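Local coordinates for protein Phikz039 (PDB 3ZBQ) that is a phage tubulin-like protein, PhuZ, of the tubulin and FtsZ superfamily, modelled here with guanosine-5'-diphosphate in its pocket, at residues Q198-M203 and T260-Y265; Q234-P239 and V279-S284; S244-P249 and F273-F278. All blocks are in the same frame, centred on the assembly; numbering follows the deposited sequence.

How the contacts relate
From the N terminus, the segments come in the order 198-203, 234-239, 244-249, 260-265, 273-278 and 279-284. Contact 1 closes the first loop, bringing the chain before helix 202-209 back to strand 260-265, the outermost strand on its side of the mixed sheet. Contact 3 pairs strands 239-246 and 275-281, and contact 2 joins the approach to the first of these with the end of the second, so contact 3 falls within contact 2, while contact 1 crosses both. Contacts 1 and 3 meet through backbone bonds linking Ser244 to Thr262 and Gly264; contacts 2 and 3, with centres about 18 Å apart, share strand 275-281, their segments following one another in the sequence without otherwise touching.

Contact 1: Q198-M203 and T260-Y265; sequences QSLDLM and TRTTGY
Leu200 lies over the backbone of Gly264, its CB 3.7 Å from Gly264 CA, an approach made possible by the missing side chain of the glycine. With CG anti to the backbone N (chi1 -177°), the leucine carries CD1 on to Thr262, crossing that side chain at about a right angle and ending 3.8 Å from Thr262 OG1. Leu245 of strand 239-246 and Ile205 of helix 202-209 also pack on Leu200.

Towards the end of strand 260-265 the backbones meet in a single antiparallel hydrogen-bonded pair. Tyr265 N donates to Gln198 O at 2.9 Å, in the carbonyl plane; the return bond, Gln198 N to Tyr265 O, is more bent, at 139°. Tyr265 O also accepts from a water, which the amide of Gln198 reaches weakly through NE2. Obliquely to the Tyr265 ring sits Ser199 OG, 4.0 Å from Tyr265 CE2. The tyrosine OH is hydrogen-bonded to Asp252, whose OD2 also holds Thr263 OG1.

Past the bridge the two chains no longer pair. Ser199 O and Thr263 O, both acceptors, stand 3.2 Å apart. A second water gives a hydrogen to Ser199 O at 2.6 Å and is hydrogen-bonded to Thr262 OG1 at 2.8 Å, linking the two segments where direct backbone bonding has stopped. The direct bonds are wholly main-chain; each water bridge joins a main-chain carbonyl to a side chain, weakly through Gln198 NE2. Buried Leu200 packs on Gly264 and Thr262 beside them, so backbone bonds, water and apolar packing together hold the loop.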
loop_
_atom_site.group_PDB
_atom_site.type_symbol
_atom_site.label_atom_id
_atom_site.label_comp_id
_atom_site.label_asym_id
_atom_site.label_seq_id
_atom_site.Cartn_x
_atom_site.Cartn_y
_atom_site.Cartn_z
ATOM N N GLN A 198 -22.255 -1.827 -16.839
ATOM C CA GLN A 198 -23.688 -1.727 -16.589
ATOM C C GLN A 198 -24.001 -2.076 -15.151
ATOM O O GLN A 198 -23.474 -3.064 -14.623
ATOM C CB GLN A 198 -24.467 -2.687 -17.492
ATOM C CG GLN A 198 -24.210 -2.497 -18.968
ATOM C CD GLN A 198 -24.392 -1.060 -19.404
ATOM O OE1 GLN A 198 -25.512 -0.546 -19.451
ATOM N NE2 GLN A 198 -23.281 -0.393 -19.714
ATOM N N SER A 199 -24.862 -1.267 -14.536
ATOM C CA SER A 199 -25.361 -1.504 -13.180
ATOM C C SER A 199 -24.331 -1.262 -12.087
ATOM O O SER A 199 -24.598 -1.537 -10.920
ATOM C CB SER A 199 -25.959 -2.909 -13.031
ATOM O OG SER A 199 -27.095 -3.068 -13.867
ATOM N N LEU A 200 -23.162 -0.752 -12.450
ATOM C CA LEU A 200 -22.152 -0.436 -11.442
ATOM C C LEU A 200 -21.858 1.068 -11.428
ATOM O O LEU A 200 -21.091 1.571 -12.255
ATOM C CB LEU A 200 -20.879 -1.245 -11.687
ATOM C CG LEU A 200 -19.778 -1.053 -10.638
ATOM C CD1 LEU A 200 -20.296 -1.481 -9.276
ATOM C CD2 LEU A 200 -18.507 -1.840 -11.014
ATOM N N ASP A 201 -22.473 1.782 -10.487
ATOM C CA ASP A 201 -22.396 3.236 -10.450
ATOM C C ASP A 201 -21.274 3.692 -9.538
ATOM O O ASP A 201 -20.687 2.880 -8.828
ATOM C CB ASP A 201 -23.714 3.801 -9.928
ATOM C CG ASP A 201 -24.071 5.119 -10.563
ATOM O OD1 ASP A 201 -23.155 5.816 -11.055
ATOM O OD2 ASP A 201 -25.277 5.456 -10.570
ATOM N N LEU A 202 -20.991 4.988 -9.521
ATOM C CA LEU A 202 -19.937 5.478 -8.628
ATOM C C LEU A 202 -20.294 5.310 -7.140
ATOM O O LEU A 202 -19.441 4.959 -6.340
ATOM C CB LEU A 202 -19.530 6.921 -8.954
ATOM C CG LEU A 202 -18.353 7.471 -8.136
ATOM C CD1 LEU A 202 -17.104 6.578 -8.224
ATOM C CD2 LEU A 202 -18.016 8.903 -8.544
ATOM N N MET A 203 -21.547 5.536 -6.754
ATOM C CA MET A 203 -21.885 5.351 -5.347
ATOM C C MET A 203 -21.886 3.865 -4.980
ATOM O O MET A 203 -21.728 3.521 -3.813
ATOM C CB MET A 203 -23.243 5.995 -4.987
ATOM C CG MET A 203 -23.453 6.200 -3.479
ATOM S SD MET A 203 -22.210 7.291 -2.709
ATOM C CE MET A 203 -22.793 8.875 -3.304
ATOM N N THR A 260 -22.060 -6.267 2.462
ATOM C CA THR A 260 -22.369 -5.457 1.291
ATOM C C THR A 260 -21.925 -6.190 0.019
ATOM O O THR A 260 -20.842 -6.773 -0.027
ATOM C CB THR A 260 -21.719 -4.057 1.385
ATOM O OG1 THR A 260 -22.416 -3.275 2.359
ATOM C CG2 THR A 260 -21.764 -3.326 0.046
ATOM N N ARG A 261 -22.789 -6.195 -0.994
ATOM C CA ARG A 261 -22.433 -6.768 -2.291
ATOM C C ARG A 261 -22.861 -5.810 -3.398
ATOM O O ARG A 261 -23.976 -5.270 -3.390
ATOM C CB ARG A 261 -23.080 -8.149 -2.489
ATOM C CG ARG A 261 -22.757 -8.815 -3.843
ATOM C CD ARG A 261 -23.238 -10.266 -3.911
ATOM N NE ARG A 261 -22.771 -10.936 -5.126
ATOM C CZ ARG A 261 -23.487 -11.101 -6.234
ATOM N NH1 ARG A 261 -24.743 -10.660 -6.304
ATOM N NH2 ARG A 261 -22.948 -11.717 -7.278
ATOM N N THR A 262 -21.971 -5.588 -4.351
ATOM C CA THR A 262 -22.343 -4.815 -5.526
ATOM C C THR A 262 -21.801 -5.523 -6.764
ATOM O O THR A 262 -20.747 -6.170 -6.708
ATOM C CB THR A 262 -21.862 -3.348 -5.409
ATOM O OG1 THR A 262 -22.483 -2.546 -6.419
ATOM C CG2 THR A 262 -20.349 -3.256 -5.538
ATOM N N THR A 263 -22.533 -5.441 -7.872
ATOM C CA THR A 263 -22.118 -6.129 -9.094
ATOM C C THR A 263 -22.146 -5.213 -10.310
ATOM O O THR A 263 -22.933 -4.263 -10.365
ATOM C CB THR A 263 -22.984 -7.381 -9.391
ATOM O OG1 THR A 263 -24.291 -6.979 -9.823
ATOM C CG2 THR A 263 -23.099 -8.253 -8.164
ATOM N N GLY A 264 -21.292 -5.506 -11.285
ATOM C CA GLY A 264 -21.312 -4.785 -12.549
ATOM C C GLY A 264 -21.254 -5.756 -13.710
ATOM O O GLY A 264 -20.714 -6.856 -13.565
ATOM N N TYR A 265 -21.799 -5.361 -14.858
ATOM C CA TYR A 265 -21.787 -6.222 -16.034
ATOM C C TYR A 265 -20.838 -5.665 -17.082
ATOM O O TYR A 265 -21.114 -4.627 -17.695
ATOM C CB TYR A 265 -23.207 -6.400 -16.583
ATOM C CG TYR A 265 -24.136 -6.976 -15.540
ATOM C CD1 TYR A 265 -23.746 -8.070 -14.777
ATOM C CD2 TYR A 265 -25.379 -6.412 -15.292
ATOM C CE1 TYR A 265 -24.569 -8.600 -13.808
ATOM C CE2 TYR A 265 -26.216 -6.935 -14.321
ATOM C CZ TYR A 265 -25.803 -8.033 -13.586
ATOM O OH TYR A 265 -26.618 -8.571 -12.620
HETATM O O HOH W 1 -20.920 -2.920 -20.051
HETATM O O HOH W 2 -24.326 -2.563 -8.565
#

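Contact 2: Q234-P239 and V279-S284; sequences QAILDP and VINGLS
Ile236 and Pro239 pack on Val279 where strand 239-246 begins beside the end of strand 275-281, two antiparallel neighbours in the C-terminal domain of this tubulin-like fold. The apolar contacts centre on one methyl: Val279 CG1, anti to the backbone N (chi1 -173°), is 3.8 Å from Ile236 CG2 and equally far from Pro239 CB. The Ile236 and Val279 side chains run alongside each other, pointing opposite ways. Further out, Leu237 crosses Leu283 obliquely, with Leu237 CD1 4.0 Å from Leu283 CD2, and Leu283 CD2 also lies 4.1 Å from Asp238 OD2.

Waters add two polar links. One accepts from Leu237 N and is weakly bonded to Ser284 OG; the other donates to Asp238 O and accepts from Gly282 N, bridging the segments' backbones.

Direct polar bonding rests on the buried amide of Asn281. His225 of the adjacent strand 222-227 binds OD1, while ND2 serves two acceptors lying almost in the amide plane, so the amide's rotation is fixed from both its oxygen and its nitrogen. Ser284 OG takes one hydrogen at 3.0 Å from Asn281 ND2; the other goes to Leu237 O, 2.9 Å from Asn281 ND2, in a nearly straight bond of 172°.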
loop_
_atom_site.group_PDB
_atom_site.type_symbol
_atom_site.label_atom_id
_atom_site.label_comp_id
_atom_site.label_asym_id
_atom_site.label_seq_id
_atom_site.Cartn_x
_atom_site.Cartn_y
_atom_site.Cartn_z
ATOM N N GLN A 234 -14.617 -17.458 -3.019
ATOM C CA GLN A 234 -15.269 -18.325 -2.037
ATOM C C GLN A 234 -14.374 -18.639 -0.838
ATOM O O GLN A 234 -14.855 -18.790 0.287
ATOM C CB GLN A 234 -15.704 -19.628 -2.715
ATOM C CG GLN A 234 -16.754 -20.417 -1.964
ATOM C CD GLN A 234 -17.136 -21.689 -2.699
ATOM O OE1 GLN A 234 -16.267 -22.421 -3.183
ATOM N NE2 GLN A 234 -18.434 -21.952 -2.799
ATOM N N ALA A 235 -13.070 -18.722 -1.086
ATOM C CA ALA A 235 -12.106 -19.101 -0.055
ATOM C C ALA A 235 -11.844 -17.991 0.966
ATOM O O ALA A 235 -11.255 -18.235 2.021
ATOM C CB ALA A 235 -10.800 -19.549 -0.697
ATOM N N ILE A 236 -12.265 -16.769 0.652
ATOM C CA ILE A 236 -12.045 -15.659 1.578
ATOM C C ILE A 236 -12.968 -15.768 2.795
ATOM O O ILE A 236 -14.204 -15.791 2.658
ATOM C CB ILE A 236 -12.212 -14.288 0.893
ATOM C CG1 ILE A 236 -11.355 -14.212 -0.372
ATOM C CG2 ILE A 236 -11.888 -13.153 1.877
ATOM C CD1 ILE A 236 -9.861 -14.409 -0.141
ATOM N N LEU A 237 -12.357 -15.836 3.976
ATOM C CA LEU A 237 -13.074 -15.996 5.242
ATOM C C LEU A 237 -13.759 -14.715 5.704
ATOM O O LEU A 237 -13.177 -13.630 5.620
ATOM C CB LEU A 237 -12.117 -16.447 6.347
ATOM C CG LEU A 237 -11.376 -17.765 6.157
ATOM C CD1 LEU A 237 -10.490 -18.058 7.371
ATOM C CD2 LEU A 237 -12.366 -18.890 5.912
ATOM N N ASP A 238 -14.982 -14.864 6.217
ATOM C CA ASP A 238 -15.749 -13.750 6.775
ATOM C C ASP A 238 -15.735 -12.488 5.897
ATOM O O ASP A 238 -15.340 -11.414 6.364
ATOM C CB ASP A 238 -15.263 -13.417 8.193
ATOM C CG ASP A 238 -15.454 -14.574 9.169
ATOM O OD1 ASP A 238 -16.115 -15.570 8.806
ATOM O OD2 ASP A 238 -14.943 -14.481 10.303
ATOM N N PRO A 239 -16.172 -12.610 4.629
ATOM C CA PRO A 239 -16.115 -11.419 3.773
ATOM C C PRO A 239 -17.056 -10.318 4.263
ATOM O O PRO A 239 -18.201 -10.598 4.660
ATOM C CB PRO A 239 -16.569 -11.947 2.406
ATOM C CG PRO A 239 -17.429 -13.146 2.721
ATOM C CD PRO A 239 -16.795 -13.763 3.946
ATOM N N VAL A 279 -12.790 -8.641 -2.977
ATOM C CA VAL A 279 -13.384 -9.068 -1.715
ATOM C C VAL A 279 -12.669 -8.434 -0.547
ATOM O O VAL A 279 -11.474 -8.643 -0.374
ATOM C CB VAL A 279 -13.323 -10.602 -1.548
ATOM C CG1 VAL A 279 -14.099 -11.024 -0.298
ATOM C CG2 VAL A 279 -13.897 -11.293 -2.774
ATOM N N ILE A 280 -13.407 -7.670 0.255
ATOM C CA ILE A 280 -12.848 -7.029 1.442
ATOM C C ILE A 280 -13.228 -7.830 2.689
ATOM O O ILE A 280 -14.400 -8.101 2.923
ATOM C CB ILE A 280 -13.354 -5.571 1.591
ATOM C CG1 ILE A 280 -12.894 -4.716 0.406
ATOM C CG2 ILE A 280 -12.857 -4.942 2.882
ATOM C CD1 ILE A 280 -13.477 -3.303 0.399
ATOM N N ASN A 281 -12.234 -8.236 3.474
ATOM C CA ASN A 281 -12.504 -8.829 4.787
ATOM C C ASN A 281 -11.602 -8.211 5.855
ATOM O O ASN A 281 -10.744 -7.395 5.543
ATOM C CB ASN A 281 -12.382 -10.367 4.757
ATOM C CG ASN A 281 -10.931 -10.858 4.786
ATOM O OD1 ASN A 281 -9.991 -10.109 4.500
ATOM N ND2 ASN A 281 -10.752 -12.139 5.114
ATOM N N GLY A 282 -11.799 -8.586 7.109
ATOM C CA GLY A 282 -10.986 -8.022 8.169
ATOM C C GLY A 282 -10.045 -9.045 8.751
ATOM O O GLY A 282 -8.935 -8.711 9.198
ATOM N N LEU A 283 -10.470 -10.303 8.732
ATOM C CA LEU A 283 -9.745 -11.364 9.434
ATOM C C LEU A 283 -8.316 -11.561 8.936
ATOM O O LEU A 283 -7.410 -11.839 9.720
ATOM C CB LEU A 283 -10.503 -12.683 9.322
ATOM C CG LEU A 283 -10.040 -13.800 10.252
ATOM C CD1 LEU A 283 -10.169 -13.357 11.706
ATOM C CD2 LEU A 283 -10.847 -15.071 9.998
ATOM N N SER A 284 -8.121 -11.423 7.630
ATOM C CA SER A 284 -6.843 -11.743 7.011
ATOM C C SER A 284 -5.720 -10.841 7.513
ATOM O O SER A 284 -4.546 -11.219 7.452
ATOM C CB SER A 284 -6.955 -11.659 5.488
ATOM O OG SER A 284 -7.801 -12.682 4.991
HETATM O O HOH W 3 -9.374 -15.403 3.898
HETATM O O HOH W 4 -13.480 -10.577 8.052
#

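Contact 3: S244-P249 and F273-F278; sequences SLYTDP and FDQMHF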
loop_
_atom_site.group_PDB
_atom_site.type_symbol
_atom_site.label_atom_id
_atom_site.label_comp_id
_atom_site.label_asym_id
_atom_site.label_seq_id
_atom_site.Cartn_x
_atom_site.Cartn_y
_atom_site.Cartn_z
ATOM N N SER A 244 -18.350 -7.476 -7.576
ATOM C CA SER A 244 -18.144 -8.507 -8.585
ATOM C C SER A 244 -18.430 -7.985 -9.993
ATOM O O SER A 244 -19.395 -7.250 -10.206
ATOM C CB SER A 244 -19.025 -9.726 -8.295
ATOM O OG SER A 244 -18.736 -10.298 -7.030
ATOM N N LEU A 245 -17.588 -8.378 -10.948
ATOM C CA LEU A 245 -17.838 -8.114 -12.363
ATOM C C LEU A 245 -18.076 -9.417 -13.114
ATOM O O LEU A 245 -17.323 -10.371 -12.946
ATOM C CB LEU A 245 -16.646 -7.397 -12.989
ATOM C CG LEU A 245 -16.414 -5.963 -12.530
ATOM C CD1 LEU A 245 -15.148 -5.383 -13.170
ATOM C CD2 LEU A 245 -17.615 -5.126 -12.901
ATOM N N TYR A 246 -19.120 -9.448 -13.941
ATOM C CA TYR A 246 -19.391 -10.592 -14.809
ATOM C C TYR A 246 -19.490 -10.113 -16.254
ATOM O O TYR A 246 -20.010 -9.025 -16.511
ATOM C CB TYR A 246 -20.711 -11.257 -14.413
ATOM C CG TYR A 246 -20.778 -11.668 -12.963
ATOM C CD1 TYR A 246 -21.201 -10.766 -11.985
ATOM C CD2 TYR A 246 -20.424 -12.951 -12.568
ATOM C CE1 TYR A 246 -21.262 -11.135 -10.653
ATOM C CE2 TYR A 246 -20.485 -13.330 -11.241
ATOM C CZ TYR A 246 -20.900 -12.417 -10.288
ATOM O OH TYR A 246 -20.959 -12.794 -8.968
ATOM N N THR A 247 -18.985 -10.906 -17.198
ATOM C CA THR A 247 -19.219 -10.601 -18.608
ATOM C C THR A 247 -20.544 -11.215 -19.038
ATOM O O THR A 247 -21.134 -10.803 -20.035
ATOM C CB THR A 247 -18.100 -11.100 -19.517
ATOM O OG1 THR A 247 -17.707 -12.423 -19.121
ATOM C CG2 THR A 247 -16.891 -10.151 -19.450
ATOM N N ASP A 248 -20.999 -12.210 -18.281
ATOM C CA ASP A 248 -22.323 -12.800 -18.497
ATOM C C ASP A 248 -23.218 -12.539 -17.284
ATOM O O ASP A 248 -23.008 -13.117 -16.210
ATOM C CB ASP A 248 -22.197 -14.304 -18.747
ATOM C CG ASP A 248 -23.536 -14.964 -19.081
ATOM O OD1 ASP A 248 -24.594 -14.295 -19.019
ATOM O OD2 ASP A 248 -23.515 -16.164 -19.407
ATOM N N PRO A 249 -24.222 -11.666 -17.455
ATOM C CA PRO A 249 -25.126 -11.245 -16.378
ATOM C C PRO A 249 -25.844 -12.427 -15.744
ATOM O O PRO A 249 -26.182 -12.369 -14.555
ATOM C CB PRO A 249 -26.133 -10.347 -17.100
ATOM C CG PRO A 249 -25.357 -9.794 -18.263
ATOM C CD PRO A 249 -24.484 -10.935 -18.709
ATOM N N PHE A 273 -12.690 -12.110 -19.746
ATOM C CA PHE A 273 -12.725 -12.771 -18.446
ATOM C C PHE A 273 -14.146 -13.196 -18.156
ATOM O O PHE A 273 -15.095 -12.599 -18.658
ATOM C CB PHE A 273 -12.145 -11.898 -17.314
ATOM C CG PHE A 273 -12.949 -10.658 -16.998
ATOM C CD1 PHE A 273 -14.004 -10.701 -16.094
ATOM C CD2 PHE A 273 -12.608 -9.435 -17.563
ATOM C CE1 PHE A 273 -14.730 -9.556 -15.790
ATOM C CE2 PHE A 273 -13.325 -8.289 -17.270
ATOM C CZ PHE A 273 -14.392 -8.346 -16.383
ATOM N N ASP A 274 -14.289 -14.257 -17.379
ATOM C CA ASP A 274 -15.597 -14.716 -16.966
ATOM C C ASP A 274 -16.084 -13.823 -15.824
ATOM O O ASP A 274 -17.120 -13.162 -15.924
ATOM C CB ASP A 274 -15.505 -16.178 -16.533
ATOM C CG ASP A 274 -16.773 -16.676 -15.882
ATOM O OD1 ASP A 274 -17.870 -16.231 -16.284
ATOM O OD2 ASP A 274 -16.665 -17.521 -14.966
ATOM N N GLN A 275 -15.317 -13.785 -14.742
ATOM C CA GLN A 275 -15.686 -12.946 -13.611
ATOM C C GLN A 275 -14.474 -12.509 -12.783
ATOM O O GLN A 275 -13.429 -13.169 -12.789
ATOM C CB GLN A 275 -16.717 -13.672 -12.740
ATOM C CG GLN A 275 -16.272 -15.049 -12.279
ATOM C CD GLN A 275 -17.422 -15.866 -11.748
ATOM O OE1 GLN A 275 -18.251 -16.363 -12.516
ATOM N NE2 GLN A 275 -17.491 -16.005 -10.430
ATOM N N MET A 276 -14.613 -11.376 -12.098
ATOM C CA MET A 276 -13.590 -10.911 -11.163
ATOM C C MET A 276 -14.278 -10.463 -9.888
ATOM O O MET A 276 -15.354 -9.867 -9.941
ATOM C CB MET A 276 -12.799 -9.731 -11.734
ATOM C CG MET A 276 -11.786 -10.074 -12.802
ATOM S SD MET A 276 -10.659 -8.685 -13.078
ATOM C CE MET A 276 -11.791 -7.400 -13.588
ATOM N N HIS A 277 -13.654 -10.737 -8.749
ATOM C CA HIS A 277 -14.232 -10.369 -7.467
ATOM C C HIS A 277 -13.239 -9.591 -6.638
ATOM O O HIS A 277 -12.053 -9.918 -6.582
ATOM C CB HIS A 277 -14.681 -11.610 -6.697
ATOM C CG HIS A 277 -15.593 -12.494 -7.482
ATOM N ND1 HIS A 277 -16.931 -12.212 -7.652
ATOM C CD2 HIS A 277 -15.351 -13.627 -8.184
ATOM C CE1 HIS A 277 -17.480 -13.146 -8.409
ATOM N NE2 HIS A 277 -16.544 -14.019 -8.739
ATOM N N PHE A 278 -13.735 -8.551 -5.986
ATOM C CA PHE A 278 -12.877 -7.702 -5.191
ATOM C C PHE A 278 -13.422 -7.794 -3.785
ATOM O O PHE A 278 -14.417 -7.156 -3.456
ATOM C CB PHE A 278 -12.907 -6.286 -5.760
ATOM C CG PHE A 278 -12.409 -6.213 -7.182
ATOM C CD1 PHE A 278 -13.247 -6.540 -8.247
ATOM C CD2 PHE A 278 -11.092 -5.852 -7.453
ATOM C CE1 PHE A 278 -12.785 -6.492 -9.569
ATOM C CE2 PHE A 278 -10.623 -5.809 -8.774
ATOM C CZ PHE A 278 -11.469 -6.127 -9.824
HETATM O O HOH W 5 -19.519 -14.156 -16.579
#
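Ser244 OG and His277 ND1 share a hydrogen bond of 2.7 Å, made at the edge of the imidazole and in its plane. The other ring nitrogen is satisfied too: Gln275 NE2 donates to His277 NE2 at 2.8 Å, so both nitrogens are used and the ring's rotation is fixed. The His277 edge is turned to the face of Tyr246 in an offset edge-to-face pair, planes at 75°, and Tyr246 OH has a weak bond from Arg261.

Between the strands, Leu245 and Met276 satisfy each other's peptide groups, Leu245 N giving to Met276 O at 2.9 Å and Met276 N to Leu245 O at 3.0 Å. Beyond them Thr247 N reaches Asp274 O, and Thr247 OG1 donates to Phe273 O at 2.7 Å; with OG1 set between the backbone N and the carbonyl carbon (chi1 43°), Thr247 CG2 is left over the Phe273 ring as a CH-pi contact. Met276 CE lies over the opposite face, toward the rim.

A water accepts from Asp248 N and donates to Asp274 OD1. The acceptors Asp274 OD2 and Gln275 OE1, 3.1 Å apart, are both bound by Arg251, which probably offsets their mutual repulsion.

Strands 239-246 and 275-281 are thus antiparallel neighbours in the mixed sheet of this chain's C-terminal domain, with 173° between the directions of 244-246 and 275-278, consistent with the tubulin-like fold.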